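Local structure of Alr1585 protein (Nostoc sp., 5C2I) at residues S43-L48 with G383-C388; L142-E147 with H181-F186; V152-D157 with Q164-I169. The protein probably uses its bound haem to reduce hydrogen peroxide while oxidising dyes and other substrates, as DyP-type peroxidases do. The protein carries 1 engineered substitution. All blocks are in the same frame, centred on the assembly; numbering follows the deposited sequence.

The three contacts nest one inside another and none cross. From the N terminus, strand 42-50 supplies the first half of interaction 1, whose loop of 334 residues closes only when strand 383-390 arrives from the C-terminal half of the chain. Within it, interaction 2 closes a loop of 33 residues between the short helix 142-145 and strand 177-189. Innermost, interaction 3 spans six residues, from strand 150-156 to helix 159-176. Strand 42-50 lies between strands 150-156 and 177-189 in one sheet and is bonded to both: V44 N is 2.7 Å from I154 O, and H45 N is 2.9 Å from E183 O. Interactions 2 and 3 also touch the second subunit.

Interaction 1 of 3, residues S43-L48 with G383-C388; sequences SVHLFL and GLLFLC. With HEM (protoporphyrin IX containing Fe), chain E.
H45 ND1 is hydrogen-bonded to Y256 OH and also lies 3.8 Å from L385 CD1. The imidazole projects from strand 42-50 with CG beside the backbone N (chi1 -63°), which carries ND1 and CE1 towards strand 383-390. There the methyl of L385 approaches the ring obliquely, touching CE1 as well as ND1, while L387 CD1 lies 4.1 Å from H45 CE1. No hydrogen bond joins 43-48 to 383-388. Their nearest CA atoms, those of H45 and L385, are 9.8 Å apart, a spacing filled by side chains between layers. L384 and F386 turn to the other side of strand 383-390, where the haem lies. F386 brings its CE1 corner to within 3.5 Å of haem C2C, and the haem methyl CMC sits over one face of the phenyl ring, offset toward its rim. L384 CB packs on the vinyl carbon CBB of the haem at 3.7 Å. Both residues approach from the side of the porphyrin that carries the water bound to iron at 2.3 Å. One strand thus forms part of the haem pocket wall and packs on the N-terminal sheet, an association of two ferredoxin-like halves typical of the DyP peroxidase fold.

Interaction 2 of 3, residues L142-E147 with H181-F186; sequences LGFQSE and HREDGF
G143 and H181 bring the backbones closest, their CA atoms 4.7 Å apart, where the short helix about 142-145 meets an extended strand. The helix is weakly bonded, with one turn closed by Q145 N to L142 O. G143 has no side chain, which leaves room for the imidazole: H181 ND1 lies 3.9 Å from G143 CA, as does H181 CB. The histidine CG stands opposite the backbone N (chi1 -171°), which swings the imidazole against the end of the F144 ring, with F144 CD2 over one face of the imidazole. F144 CZ comes to 3.4 Å from H181 CD2; the ring planes are inclined at 50°, an oblique aromatic pair. F144 also meets F47 of strand 42-50 edge-to-face. H181 NE2 donates in its ring plane to E183 OE2, a short bond of 2.6 Å that reaches the anti side of the carboxylate, 35° out of its plane. K258 forms a salt bridge to the same oxygen. R182 leaves the other side of the strand and grips D184 side-on, NE to OD1 and NH2 to OD2, each at 2.9 Å. N167 of the second subunit also bonds D184 OD1. Strand 177-189 thus sends a His-carboxylate pair inward and an arginine-aspartate pair to the interface with the second subunit, as part of the ferredoxin-like sheet.

Interaction 3 of 3, residues V152-D157 with Q164-I169; sequences VLIADD and QIVNQI
The contact of I154 with V166 and I169 is apolar helix-on-sheet packing, placed where helix 159-176 lies across one face of the N-terminal antiparallel sheet. No hydrogen bond links the two segments, and their nearest CA atoms, in I154 and V166, are 7.4 Å apart. I154 is the strand's main point of contact. Its CB and CD1 each lie 4.1 Å from a single methyl, V166 CG2, and the two side chains meet at a slant. The tip of I154 is turned to an unusual chi2 of 100°, away from the staggered values, which lays CD1 against that methyl. I169, one turn of helix further on, contributes CD1, set 4.4 Å from I154 CG1; its amide closes the turn by bonding to I165 O at 2.9 Å. Strand 150-156, this helix and strand 177-189 follow one another in the chain, with strand 42-50 lying between the two strands: the split beta-alpha-beta unit of the ferredoxin-like fold. V166 accordingly reaches V44 on that middle strand too, and L162 packs on I154 from the preceding turn of the helix. A155 points to the opposite face of the sheet, toward S43 and H38. On the helix, Q164 faces the second subunit, where its OE1 accepts a hydrogen bond from G370 N of that chain.

Interaction 1 of 3, residues S43-L48 with G383-C388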
# COMPACT_ATOMS: atom_id res chain seq x y z
N SER A 43 2.76 -18.05 -11.98
CA SER A 43 3.21 -19.22 -12.66
C SER A 43 3.31 -18.98 -14.15
O SER A 43 2.73 -18.01 -14.69
CB SER A 43 2.29 -20.38 -12.35
OG SER A 43 1.04 -20.10 -12.84
N VAL A 44 4.12 -19.82 -14.77
CA VAL A 44 4.26 -19.83 -16.23
C VAL A 44 3.95 -21.24 -16.68
O VAL A 44 4.47 -22.23 -16.11
CB VAL A 44 5.66 -19.39 -16.68
CG1 VAL A 44 5.84 -19.52 -18.18
CG2 VAL A 44 5.97 -17.95 -16.21
N HIS A 45 3.11 -21.33 -17.70
CA HIS A 45 2.73 -22.59 -18.32
C HIS A 45 3.26 -22.58 -19.74
O HIS A 45 2.86 -21.71 -20.53
CB HIS A 45 1.21 -22.72 -18.35
CG HIS A 45 0.57 -22.75 -17.00
ND1 HIS A 45 -0.78 -22.55 -16.83
CD2 HIS A 45 1.10 -22.91 -15.76
CE1 HIS A 45 -1.07 -22.64 -15.54
NE2 HIS A 45 0.06 -22.83 -14.88
N LEU A 46 4.16 -23.51 -20.07
CA LEU A 46 4.71 -23.65 -21.42
C LEU A 46 4.24 -24.96 -22.03
O LEU A 46 4.58 -26.04 -21.54
CB LEU A 46 6.22 -23.59 -21.39
CG LEU A 46 6.88 -22.42 -20.71
CD1 LEU A 46 8.40 -22.61 -20.65
CD2 LEU A 46 6.51 -21.12 -21.42
N PHE A 47 3.46 -24.86 -23.10
CA PHE A 47 2.97 -26.02 -23.81
C PHE A 47 3.92 -26.32 -24.94
O PHE A 47 4.26 -25.43 -25.72
CB PHE A 47 1.56 -25.79 -24.35
CG PHE A 47 0.53 -25.71 -23.28
CD1 PHE A 47 0.26 -24.51 -22.63
CD2 PHE A 47 -0.15 -26.82 -22.90
CE1 PHE A 47 -0.69 -24.43 -21.62
CE2 PHE A 47 -1.08 -26.78 -21.87
CZ PHE A 47 -1.37 -25.59 -21.25
N LEU A 48 4.33 -27.57 -25.04
CA LEU A 48 5.38 -27.98 -25.93
C LEU A 48 4.97 -28.98 -26.95
O LEU A 48 4.18 -29.86 -26.67
CB LEU A 48 6.51 -28.65 -25.13
CG LEU A 48 7.02 -27.90 -23.93
CD1 LEU A 48 8.16 -28.72 -23.30
CD2 LEU A 48 7.52 -26.51 -24.30
N GLY A 383 -10.04 -15.03 -17.69
CA GLY A 383 -10.70 -16.21 -17.12
C GLY A 383 -9.89 -17.05 -16.19
O GLY A 383 -9.05 -16.54 -15.43
N LEU A 384 -10.19 -18.35 -16.19
CA LEU A 384 -9.63 -19.30 -15.31
C LEU A 384 -8.82 -20.31 -16.08
O LEU A 384 -9.32 -20.93 -17.03
CB LEU A 384 -10.75 -20.04 -14.53
CG LEU A 384 -10.27 -20.93 -13.38
CD1 LEU A 384 -9.82 -20.06 -12.20
CD2 LEU A 384 -11.38 -21.90 -12.94
N LEU A 385 -7.57 -20.49 -15.65
CA LEU A 385 -6.78 -21.64 -16.11
C LEU A 385 -7.13 -22.78 -15.17
O LEU A 385 -6.64 -22.83 -14.02
CB LEU A 385 -5.29 -21.34 -16.13
CG LEU A 385 -4.92 -20.11 -16.96
CD1 LEU A 385 -3.43 -19.80 -16.80
CD2 LEU A 385 -5.29 -20.29 -18.42
N PHE A 386 -8.07 -23.60 -15.60
CA PHE A 386 -8.61 -24.69 -14.78
C PHE A 386 -7.67 -25.88 -14.83
O PHE A 386 -7.45 -26.45 -15.91
CB PHE A 386 -10.01 -25.09 -15.29
CG PHE A 386 -10.64 -26.21 -14.53
CD1 PHE A 386 -11.37 -25.95 -13.36
CD2 PHE A 386 -10.44 -27.55 -14.94
CE1 PHE A 386 -11.97 -27.00 -12.67
CE2 PHE A 386 -11.04 -28.59 -14.24
CZ PHE A 386 -11.79 -28.32 -13.08
N LEU A 387 -7.09 -26.23 -13.70
CA LEU A 387 -6.28 -27.45 -13.58
C LEU A 387 -6.86 -28.29 -12.47
O LEU A 387 -7.16 -27.75 -11.41
CB LEU A 387 -4.83 -27.13 -13.20
CG LEU A 387 -3.91 -26.55 -14.29
CD1 LEU A 387 -4.22 -25.08 -14.55
CD2 LEU A 387 -2.47 -26.68 -13.84
N CYS A 388 -7.02 -29.59 -12.70
CA CYS A 388 -7.35 -30.48 -11.60
C CYS A 388 -6.67 -31.83 -11.76
O CYS A 388 -6.36 -32.24 -12.89
CB CYS A 388 -8.86 -30.62 -11.43
SG CYS A 388 -9.71 -31.65 -12.64
CHA HEM E . -16.33 -24.83 -6.36
CHB HEM E . -16.14 -21.18 -9.50
CHC HEM E . -15.30 -24.32 -13.08
CHD HEM E . -15.74 -27.95 -9.95
C1A HEM E . -16.37 -23.56 -6.90
C2A HEM E . -16.65 -22.37 -6.18
C3A HEM E . -16.60 -21.35 -7.06
C4A HEM E . -16.27 -21.90 -8.32
CMA HEM E . -16.78 -19.88 -6.79
CAA HEM E . -16.95 -22.23 -4.68
CBA HEM E . -15.76 -22.07 -3.72
CGA HEM E . -14.88 -23.28 -3.83
O1A HEM E . -15.12 -24.34 -3.18
O2A HEM E . -13.91 -23.23 -4.58
C1B HEM E . -15.85 -21.74 -10.74
C2B HEM E . -15.65 -20.98 -11.94
C3B HEM E . -15.37 -21.83 -12.92
C4B HEM E . -15.47 -23.16 -12.31
CMB HEM E . -15.70 -19.50 -12.03
CAB HEM E . -15.01 -21.62 -14.34
CBB HEM E . -14.46 -20.49 -14.81
C1C HEM E . -15.39 -25.62 -12.55
C2C HEM E . -15.38 -26.79 -13.27
C3C HEM E . -15.53 -27.82 -12.38
C4C HEM E . -15.61 -27.25 -11.11
CMC HEM E . -15.18 -26.96 -14.75
CAC HEM E . -15.64 -29.26 -12.62
CBC HEM E . -16.11 -29.88 -13.67
C1D HEM E . -15.82 -27.34 -8.70
C2D HEM E . -15.87 -28.12 -7.48
C3D HEM E . -16.08 -27.27 -6.48
C4D HEM E . -16.10 -25.94 -7.13
CMD HEM E . -15.75 -29.63 -7.32
CAD HEM E . -16.17 -27.61 -5.02
CBD HEM E . -17.58 -28.02 -4.57
CGD HEM E . -17.56 -28.38 -3.13
O1D HEM E . -18.35 -27.78 -2.40
O2D HEM E . -16.78 -29.27 -2.65
NA HEM E . -16.22 -23.27 -8.23
NB HEM E . -15.81 -23.00 -11.03
NC HEM E . -15.63 -25.89 -11.23
ND HEM E . -16.04 -26.04 -8.47
FE HEM E . -15.96 -24.57 -9.72
O HOH W 1 -13.62 -24.47 -9.63

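Interaction 2 of 3, residues L142-E147 with H181-F186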
# COMPACT_ATOMS: atom_id res chain seq x y z
N LEU A 142 -5.60 -20.70 -30.98
CA LEU A 142 -4.63 -21.34 -31.89
C LEU A 142 -3.60 -22.22 -31.19
O LEU A 142 -3.35 -23.33 -31.63
CB LEU A 142 -3.90 -20.27 -32.72
CG LEU A 142 -4.72 -19.55 -33.79
CD1 LEU A 142 -3.97 -18.32 -34.29
CD2 LEU A 142 -5.03 -20.50 -34.96
N GLY A 143 -3.04 -21.74 -30.09
CA GLY A 143 -2.04 -22.51 -29.34
C GLY A 143 -2.49 -23.94 -28.99
O GLY A 143 -1.73 -24.91 -29.10
N PHE A 144 -3.76 -24.08 -28.63
CA PHE A 144 -4.28 -25.36 -28.22
C PHE A 144 -4.68 -26.26 -29.38
O PHE A 144 -4.95 -27.42 -29.16
CB PHE A 144 -5.47 -25.16 -27.26
CG PHE A 144 -5.08 -24.53 -25.94
CD1 PHE A 144 -4.39 -25.25 -24.98
CD2 PHE A 144 -5.36 -23.20 -25.68
CE1 PHE A 144 -4.04 -24.68 -23.79
CE2 PHE A 144 -5.00 -22.62 -24.49
CZ PHE A 144 -4.33 -23.36 -23.54
N GLN A 145 -4.73 -25.72 -30.60
CA GLN A 145 -5.05 -26.53 -31.75
C GLN A 145 -3.90 -27.40 -32.21
O GLN A 145 -4.10 -28.34 -32.96
CB GLN A 145 -5.57 -25.68 -32.90
CG GLN A 145 -6.90 -25.01 -32.53
CD GLN A 145 -7.60 -24.35 -33.69
OE1 GLN A 145 -7.51 -24.83 -34.81
NE2 GLN A 145 -8.26 -23.24 -33.44
N SER A 146 -2.69 -27.06 -31.81
CA SER A 146 -1.51 -27.88 -32.13
C SER A 146 -1.56 -29.19 -31.39
O SER A 146 -2.25 -29.31 -30.39
CB SER A 146 -0.24 -27.15 -31.70
OG SER A 146 -0.03 -26.01 -32.53
N GLU A 147 -0.82 -30.18 -31.88
CA GLU A 147 -0.61 -31.40 -31.13
C GLU A 147 0.36 -31.05 -29.98
O GLU A 147 1.45 -30.58 -30.20
CB GLU A 147 -0.01 -32.50 -32.02
CG GLU A 147 0.26 -33.78 -31.26
CD GLU A 147 0.76 -34.92 -32.13
OE1 GLU A 147 0.04 -35.27 -33.09
OE2 GLU A 147 1.84 -35.48 -31.83
N HIS A 181 2.33 -22.67 -26.99
CA HIS A 181 1.45 -21.81 -26.23
C HIS A 181 2.07 -21.47 -24.89
O HIS A 181 2.79 -22.32 -24.31
CB HIS A 181 0.09 -22.48 -26.03
CG HIS A 181 -0.92 -21.58 -25.45
ND1 HIS A 181 -1.33 -20.43 -26.08
CD2 HIS A 181 -1.52 -21.58 -24.23
CE1 HIS A 181 -2.20 -19.80 -25.31
NE2 HIS A 181 -2.33 -20.47 -24.19
N ARG A 182 1.81 -20.26 -24.40
CA ARG A 182 2.23 -19.84 -23.06
C ARG A 182 1.08 -19.16 -22.32
O ARG A 182 0.35 -18.35 -22.91
CB ARG A 182 3.44 -18.91 -23.13
CG ARG A 182 3.88 -18.33 -21.80
CD ARG A 182 5.18 -17.51 -21.88
NE ARG A 182 5.44 -16.77 -20.65
CZ ARG A 182 6.61 -16.38 -20.21
NH1 ARG A 182 7.74 -16.68 -20.85
NH2 ARG A 182 6.67 -15.69 -19.08
N GLU A 183 0.99 -19.44 -21.03
CA GLU A 183 0.21 -18.64 -20.10
C GLU A 183 1.09 -18.15 -18.95
O GLU A 183 2.07 -18.81 -18.55
CB GLU A 183 -0.98 -19.42 -19.56
CG GLU A 183 -2.00 -19.90 -20.61
CD GLU A 183 -2.85 -18.79 -21.20
OE1 GLU A 183 -2.92 -17.66 -20.66
OE2 GLU A 183 -3.48 -19.07 -22.26
N ASP A 184 0.69 -17.00 -18.39
CA ASP A 184 1.28 -16.46 -17.18
C ASP A 184 0.14 -16.31 -16.17
O ASP A 184 -0.61 -15.34 -16.20
CB ASP A 184 1.92 -15.10 -17.45
CG ASP A 184 3.24 -15.22 -18.19
OD1 ASP A 184 3.24 -15.37 -19.45
OD2 ASP A 184 4.28 -15.22 -17.49
N GLY A 185 0.00 -17.32 -15.33
CA GLY A 185 -1.05 -17.39 -14.33
C GLY A 185 -0.74 -16.55 -13.12
O GLY A 185 0.42 -16.31 -12.77
N PHE A 186 -1.80 -16.07 -12.49
CA PHE A 186 -1.67 -15.27 -11.29
C PHE A 186 -2.86 -15.50 -10.37
O PHE A 186 -3.88 -16.08 -10.78
CB PHE A 186 -1.53 -13.78 -11.62
CG PHE A 186 -2.70 -13.20 -12.36
CD1 PHE A 186 -3.77 -12.65 -11.66
CD2 PHE A 186 -2.74 -13.22 -13.71
CE1 PHE A 186 -4.86 -12.12 -12.34
CE2 PHE A 186 -3.83 -12.69 -14.41
CZ PHE A 186 -4.88 -12.14 -13.71

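Interaction 3 of 3, residues V152-D157 with Q164-I169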
# COMPACT_ATOMS: atom_id res chain seq x y z
N VAL A 152 5.23 -27.70 -19.31
CA VAL A 152 6.14 -27.29 -18.25
C VAL A 152 5.43 -26.23 -17.39
O VAL A 152 4.93 -25.23 -17.91
CB VAL A 152 7.41 -26.71 -18.86
CG1 VAL A 152 8.35 -26.22 -17.80
CG2 VAL A 152 8.10 -27.76 -19.71
N LEU A 153 5.46 -26.41 -16.08
CA LEU A 153 4.85 -25.44 -15.15
C LEU A 153 5.97 -24.98 -14.22
O LEU A 153 6.60 -25.79 -13.55
CB LEU A 153 3.70 -26.09 -14.39
CG LEU A 153 2.92 -25.25 -13.36
CD1 LEU A 153 1.56 -25.90 -13.11
CD2 LEU A 153 3.67 -25.09 -12.04
N ILE A 154 6.20 -23.66 -14.17
CA ILE A 154 7.16 -23.05 -13.27
C ILE A 154 6.50 -21.94 -12.48
O ILE A 154 5.74 -21.16 -13.04
CB ILE A 154 8.35 -22.43 -14.05
CG1 ILE A 154 8.96 -23.47 -14.99
CG2 ILE A 154 9.46 -22.01 -13.07
CD1 ILE A 154 8.50 -23.29 -16.38
N ALA A 155 6.72 -21.91 -11.16
CA ALA A 155 6.02 -21.00 -10.30
C ALA A 155 6.91 -20.42 -9.21
O ALA A 155 7.86 -21.05 -8.75
CB ALA A 155 4.77 -21.69 -9.69
N ASP A 156 6.59 -19.20 -8.81
CA ASP A 156 7.37 -18.49 -7.85
C ASP A 156 6.56 -17.26 -7.38
O ASP A 156 5.75 -16.75 -8.13
CB ASP A 156 8.69 -17.99 -8.43
CG ASP A 156 9.74 -17.76 -7.34
OD1 ASP A 156 10.40 -18.75 -6.92
OD2 ASP A 156 9.86 -16.62 -6.83
N ASP A 157 6.81 -16.81 -6.15
CA ASP A 157 6.17 -15.57 -5.68
C ASP A 157 6.78 -14.29 -6.28
O ASP A 157 6.08 -13.28 -6.37
CB ASP A 157 6.25 -15.48 -4.16
CG ASP A 157 5.35 -16.53 -3.47
OD1 ASP A 157 4.28 -16.86 -3.96
OD2 ASP A 157 5.77 -16.99 -2.40
N GLN A 164 12.91 -14.37 -15.39
CA GLN A 164 14.30 -14.57 -15.74
C GLN A 164 14.65 -16.06 -15.82
O GLN A 164 15.36 -16.52 -16.73
CB GLN A 164 15.27 -13.88 -14.76
CG GLN A 164 14.97 -12.41 -14.47
CD GLN A 164 14.79 -11.56 -15.76
OE1 GLN A 164 15.73 -11.42 -16.54
NE2 GLN A 164 13.62 -10.97 -15.93
N ILE A 165 14.20 -16.80 -14.81
CA ILE A 165 14.50 -18.21 -14.72
C ILE A 165 13.84 -18.94 -15.89
O ILE A 165 14.46 -19.77 -16.52
CB ILE A 165 14.03 -18.79 -13.36
CG1 ILE A 165 14.96 -18.27 -12.29
CG2 ILE A 165 14.08 -20.32 -13.40
CD1 ILE A 165 14.47 -18.49 -10.88
N VAL A 166 12.59 -18.59 -16.20
CA VAL A 166 11.94 -19.15 -17.37
C VAL A 166 12.73 -18.85 -18.67
O VAL A 166 12.94 -19.75 -19.47
CB VAL A 166 10.49 -18.68 -17.50
CG1 VAL A 166 9.93 -19.01 -18.87
CG2 VAL A 166 9.63 -19.33 -16.43
N ASN A 167 13.20 -17.63 -18.84
CA ASN A 167 13.95 -17.28 -20.02
C ASN A 167 15.28 -18.06 -20.11
O ASN A 167 15.72 -18.40 -21.21
CB ASN A 167 14.24 -15.77 -20.11
CG ASN A 167 12.98 -14.99 -20.38
OD1 ASN A 167 11.99 -15.54 -20.90
ND2 ASN A 167 13.01 -13.72 -20.08
N GLN A 168 15.89 -18.35 -18.97
CA GLN A 168 17.06 -19.21 -18.97
C GLN A 168 16.71 -20.65 -19.36
O GLN A 168 17.34 -21.22 -20.24
CB GLN A 168 17.68 -19.22 -17.59
CG GLN A 168 18.98 -19.98 -17.50
CD GLN A 168 19.65 -19.78 -16.14
OE1 GLN A 168 19.35 -18.83 -15.39
NE2 GLN A 168 20.55 -20.68 -15.80
N ILE A 169 15.69 -21.21 -18.73
CA ILE A 169 15.24 -22.56 -19.02
C ILE A 169 14.91 -22.72 -20.51
O ILE A 169 15.29 -23.73 -21.14
CB ILE A 169 14.01 -22.95 -18.16
CG1 ILE A 169 14.45 -23.16 -16.71
CG2 ILE A 169 13.29 -24.16 -18.75
CD1 ILE A 169 13.30 -23.16 -15.75